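Local coordinates for endoglycosidase (Bacteroides thetaiotaomicron, PDB 6Q64), which probably hydrolyses O-glycosidic bonds as a glycoside hydrolase family 18 endoglycosidase that takes part in the breakdown of complex N-glycans by a gut bacterium, at residues A[90-101]-A[117-128]. The protein carries 1 engineered substitution. Sequence-based numbering, arbitrary orientation.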
loop_
_atom_site.group_PDB
_atom_site.type_symbol
_atom_site.label_atom_id
_atom_site.label_comp_id
_atom_site.label_asym_id
_atom_site.label_seq_id
_atom_site.Cartn_x
_atom_site.Cartn_y
_atom_site.Cartn_z
ATOM N N TYR A 90 -5.987 3.818 15.266
ATOM C CA TYR A 90 -5.275 5.094 15.020
ATOM C C TYR A 90 -4.093 4.905 14.050
ATOM O O TYR A 90 -3.143 4.089 14.342
ATOM C CB TYR A 90 -4.695 5.586 16.345
ATOM C CG TYR A 90 -5.648 6.324 17.238
ATOM C CD1 TYR A 90 -6.462 5.646 18.131
ATOM C CD2 TYR A 90 -5.685 7.710 17.233
ATOM C CE1 TYR A 90 -7.325 6.330 18.966
ATOM C CE2 TYR A 90 -6.532 8.409 18.077
ATOM C CZ TYR A 90 -7.362 7.718 18.941
ATOM O OH TYR A 90 -8.207 8.436 19.746
ATOM N N LEU A 91 -4.069 5.664 12.953
ATOM C CA LEU A 91 -2.872 5.680 12.065
ATOM C C LEU A 91 -1.666 6.159 12.876
ATOM O O LEU A 91 -0.574 5.545 12.732
ATOM C CB LEU A 91 -3.086 6.622 10.880
ATOM C CG LEU A 91 -4.179 6.229 9.893
ATOM C CD1 LEU A 91 -4.375 7.352 8.889
ATOM C CD2 LEU A 91 -3.850 4.924 9.183
ATOM N N LYS A 92 -1.868 7.176 13.728
ATOM C CA LYS A 92 -0.764 7.915 14.399
ATOM C C LYS A 92 -0.091 7.039 15.463
ATOM O O LYS A 92 1.020 7.373 15.920
ATOM C CB LYS A 92 -1.252 9.257 14.954
ATOM C CG LYS A 92 -2.226 9.206 16.133
ATOM C CD LYS A 92 -2.284 10.516 16.903
ATOM C CE LYS A 92 -3.440 10.570 17.889
ATOM N NZ LYS A 92 -3.811 11.959 18.261
HETATM N N MSE A 93 -0.744 5.916 15.814
HETATM C CA MSE A 93 -0.230 5.007 16.839
HETATM C C MSE A 93 0.412 3.768 16.222
HETATM O O MSE A 93 0.812 2.847 16.929
HETATM C CB MSE A 93 -1.350 4.558 17.799
HETATM C CG MSE A 93 -1.917 5.648 18.723
HETATM SE SE MSE A 93 -0.549 6.780 19.562
HETATM C CE MSE A 93 -0.396 8.565 18.793
ATOM N N LEU A 94 0.495 3.727 14.893
ATOM C CA LEU A 94 1.143 2.617 14.222
ATOM C C LEU A 94 2.617 2.655 14.572
ATOM O O LEU A 94 3.158 3.711 14.850
ATOM C CB LEU A 94 0.976 2.787 12.718
ATOM C CG LEU A 94 -0.396 2.460 12.154
ATOM C CD1 LEU A 94 -0.505 2.956 10.712
ATOM C CD2 LEU A 94 -0.627 0.966 12.256
ATOM N N PRO A 95 3.334 1.531 14.456
ATOM C CA PRO A 95 4.791 1.548 14.564
ATOM C C PRO A 95 5.400 2.663 13.707
ATOM O O PRO A 95 4.940 2.908 12.607
ATOM C CB PRO A 95 5.183 0.179 14.035
ATOM C CG PRO A 95 3.963 -0.699 14.340
ATOM C CD PRO A 95 2.776 0.208 14.143
ATOM N N ASP A 96 6.378 3.360 14.266
ATOM C CA ASP A 96 7.010 4.555 13.656
ATOM C C ASP A 96 7.720 4.164 12.353
ATOM O O ASP A 96 8.012 5.047 11.583
ATOM C CB ASP A 96 7.975 5.220 14.644
ATOM C CG ASP A 96 7.262 5.837 15.832
ATOM O OD1 ASP A 96 6.007 5.961 15.740
ATOM O OD2 ASP A 96 7.964 6.229 16.823
ATOM N N SER A 97 7.983 2.885 12.132
ATOM C CA SER A 97 8.710 2.334 10.962
ATOM C C SER A 97 7.754 2.092 9.780
ATOM O O SER A 97 8.232 1.741 8.700
ATOM C CB SER A 97 9.360 1.022 11.359
ATOM O OG SER A 97 8.382 0.132 11.935
ATOM N N VAL A 98 6.442 2.189 9.969
ATOM C CA VAL A 98 5.474 2.114 8.840
ATOM C C VAL A 98 5.581 3.386 7.999
ATOM O O VAL A 98 5.371 4.449 8.554
ATOM C CB VAL A 98 4.053 1.927 9.373
ATOM C CG1 VAL A 98 3.034 2.346 8.354
ATOM C CG2 VAL A 98 3.811 0.489 9.804
ATOM N N ASP A 99 5.814 3.258 6.686
ATOM C CA ASP A 99 6.018 4.402 5.749
ATOM C C ASP A 99 4.700 4.863 5.156
ATOM O O ASP A 99 4.507 6.094 5.063
ATOM C CB ASP A 99 6.945 4.023 4.612
ATOM C CG ASP A 99 8.332 3.834 5.165
ATOM O OD1 ASP A 99 8.941 4.844 5.515
ATOM O OD2 ASP A 99 8.738 2.687 5.312
ATOM N N PHE A 100 3.838 3.923 4.780
ATOM C CA PHE A 100 2.503 4.260 4.225
ATOM C C PHE A 100 1.549 3.075 4.377
ATOM O O PHE A 100 1.963 1.967 4.691
ATOM C CB PHE A 100 2.617 4.702 2.758
ATOM C CG PHE A 100 2.822 3.598 1.750
ATOM C CD1 PHE A 100 4.060 2.999 1.592
ATOM C CD2 PHE A 100 1.777 3.162 0.950
ATOM C CE1 PHE A 100 4.246 1.991 0.654
ATOM C CE2 PHE A 100 1.961 2.146 0.022
ATOM C CZ PHE A 100 3.198 1.568 -0.136
ATOM N N VAL A 101 0.285 3.301 4.065
ATOM C CA VAL A 101 -0.760 2.314 4.389
ATOM C C VAL A 101 -1.885 2.476 3.372
ATOM O O VAL A 101 -2.096 3.599 2.836
ATOM C CB VAL A 101 -1.168 2.577 5.854
ATOM C CG1 VAL A 101 -2.659 2.687 6.082
ATOM C CG2 VAL A 101 -0.536 1.579 6.822
ATOM N N ASP A 117 -6.285 12.448 13.110
ATOM C CA ASP A 117 -5.380 11.273 13.179
ATOM C C ASP A 117 -4.460 11.354 11.959
ATOM O O ASP A 117 -3.234 11.470 12.113
ATOM C CB ASP A 117 -6.187 9.965 13.192
ATOM C CG ASP A 117 -5.335 8.700 13.457
ATOM O OD1 ASP A 117 -4.199 8.864 13.955
ATOM O OD2 ASP A 117 -5.803 7.555 13.142
ATOM N N LEU A 118 -5.076 11.373 10.778
ATOM C CA LEU A 118 -4.408 11.525 9.470
ATOM C C LEU A 118 -3.503 12.765 9.477
ATOM O O LEU A 118 -2.362 12.644 8.999
ATOM C CB LEU A 118 -5.486 11.623 8.392
ATOM C CG LEU A 118 -4.954 11.798 6.973
ATOM C CD1 LEU A 118 -4.168 10.567 6.561
ATOM C CD2 LEU A 118 -6.077 12.076 5.988
ATOM N N LYS A 119 -3.968 13.915 9.974
ATOM C CA LYS A 119 -3.169 15.173 9.893
ATOM C C LYS A 119 -1.846 14.938 10.642
ATOM O O LYS A 119 -0.781 15.373 10.134
ATOM C CB LYS A 119 -3.958 16.392 10.391
ATOM C CG LYS A 119 -3.179 17.712 10.441
ATOM C CD LYS A 119 -3.994 18.975 10.192
ATOM C CE LYS A 119 -4.458 19.065 8.740
ATOM N NZ LYS A 119 -5.559 20.045 8.545
ATOM N N PHE A 120 -1.903 14.230 11.776
ATOM C CA PHE A 120 -0.751 13.996 12.686
ATOM C C PHE A 120 0.186 12.992 12.005
ATOM O O PHE A 120 1.399 13.259 11.818
ATOM C CB PHE A 120 -1.234 13.511 14.061
ATOM C CG PHE A 120 -0.115 13.369 15.047
ATOM C CD1 PHE A 120 0.650 12.228 15.083
ATOM C CD2 PHE A 120 0.241 14.417 15.867
ATOM C CE1 PHE A 120 1.722 12.124 15.951
ATOM C CE2 PHE A 120 1.310 14.309 16.743
ATOM C CZ PHE A 120 2.048 13.161 16.781
ATOM N N PHE A 121 -0.391 11.860 11.615
ATOM C CA PHE A 121 0.257 10.805 10.797
ATOM C C PHE A 121 1.031 11.405 9.617
ATOM O O PHE A 121 2.140 10.960 9.362
ATOM C CB PHE A 121 -0.786 9.834 10.259
ATOM C CG PHE A 121 -0.195 8.619 9.598
ATOM C CD1 PHE A 121 0.635 7.769 10.290
ATOM C CD2 PHE A 121 -0.474 8.308 8.281
ATOM C CE1 PHE A 121 1.141 6.626 9.694
ATOM C CE2 PHE A 121 0.042 7.173 7.693
ATOM C CZ PHE A 121 0.841 6.327 8.403
ATOM N N GLN A 122 0.450 12.366 8.906
ATOM C CA GLN A 122 1.085 12.975 7.716
ATOM C C GLN A 122 2.185 13.944 8.128
ATOM O O GLN A 122 3.256 13.770 7.626
ATOM C CB GLN A 122 0.058 13.680 6.840
ATOM C CG GLN A 122 -0.888 12.739 6.116
ATOM C CD GLN A 122 -2.040 13.520 5.548
ATOM O OE1 GLN A 122 -2.311 14.664 5.941
ATOM N NE2 GLN A 122 -2.723 12.899 4.600
ATOM N N GLU A 123 1.908 14.933 8.977
ATOM C CA GLU A 123 2.762 16.136 9.209
ATOM C C GLU A 123 3.895 15.887 10.226
ATOM O O GLU A 123 4.943 16.565 10.152
ATOM C CB GLU A 123 1.895 17.263 9.756
ATOM C CG GLU A 123 1.077 17.989 8.698
ATOM C CD GLU A 123 0.557 19.364 9.117
ATOM O OE1 GLU A 123 0.046 20.095 8.241
ATOM O OE2 GLU A 123 0.668 19.709 10.320
ATOM N N VAL A 124 3.678 14.999 11.195
ATOM C CA VAL A 124 4.614 14.791 12.335
ATOM C C VAL A 124 5.360 13.489 12.076
ATOM O O VAL A 124 6.583 13.519 12.035
ATOM C CB VAL A 124 3.872 14.771 13.690
ATOM C CG1 VAL A 124 4.758 14.268 14.811
ATOM C CG2 VAL A 124 3.308 16.127 14.045
ATOM N N LYS A 125 4.633 12.386 11.966
ATOM C CA LYS A 125 5.168 11.131 11.400
ATOM C C LYS A 125 5.304 11.421 9.907
ATOM O O LYS A 125 4.604 12.336 9.428
ATOM C CB LYS A 125 4.189 10.010 11.738
ATOM C CG LYS A 125 3.997 9.793 13.227
ATOM C CD LYS A 125 3.279 8.502 13.564
ATOM C CE LYS A 125 4.038 7.668 14.571
ATOM N NZ LYS A 125 3.590 6.259 14.519
ATOM N N GLY A 126 6.125 10.739 9.143
ATOM C CA GLY A 126 6.157 11.147 7.718
ATOM C C GLY A 126 5.156 10.374 6.882
ATOM O O GLY A 126 5.505 9.997 5.736
ATOM N N GLY A 127 4.002 10.045 7.454
ATOM C CA GLY A 127 3.213 8.881 6.998
ATOM C C GLY A 127 2.298 9.235 5.851
ATOM O O GLY A 127 2.007 10.454 5.670
ATOM N N LYS A 128 1.838 8.225 5.108
ATOM C CA LYS A 128 0.920 8.432 3.952
ATOM C C LYS A 128 -0.189 7.376 3.943
ATOM O O LYS A 128 0.092 6.139 4.108
ATOM C CB LYS A 128 1.697 8.372 2.639
ATOM C CG LYS A 128 2.626 9.544 2.372
ATOM C CD LYS A 128 3.383 9.365 1.080
ATOM C CE LYS A 128 4.580 10.278 0.954
ATOM N NZ LYS A 128 4.150 11.689 0.970
#
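D117 reaches back from its helix to the loop at the start of segment 90-101 and receives two successive backbone N-H groups, a worked example of one carboxylate holding a loop. The chi1 of -172° swings CG away from the backbone N of D117, carrying OD2 to L91 N (2.6 Å) and OD1 to K92 N (2.9 Å), both met on the syn side and slightly out of the carboxylate plane. OD2 also accepts from W80 NE1. Replacing this aspartate with an alanine would probably leave the amides of L91 and K92, and W80 NE1, without this acceptor and the loop freer to shift.

K92 can be followed outward: CB lies between D117 OD1 and F120 CD1 (3.5 Å from the latter), CG passes 3.0 Å from D117 OD1, CD stays near F120 CD1, and NZ ends on the carbonyls of A45 and I43. Helix 112-123 is the crossover of a beta-alpha-beta unit in the TIM barrel, linking strand 100-102 to its parallel neighbour 128-135, where V101 N bonds K128 O (2.8 Å). The F121 ring lies between L91 CB, in CH-pi contact 4.0 Å from its centroid, and G127 CA, over the opposite face toward its rim. K125 NZ donates to K92 O (3.1 Å) from above the carbonyl plane.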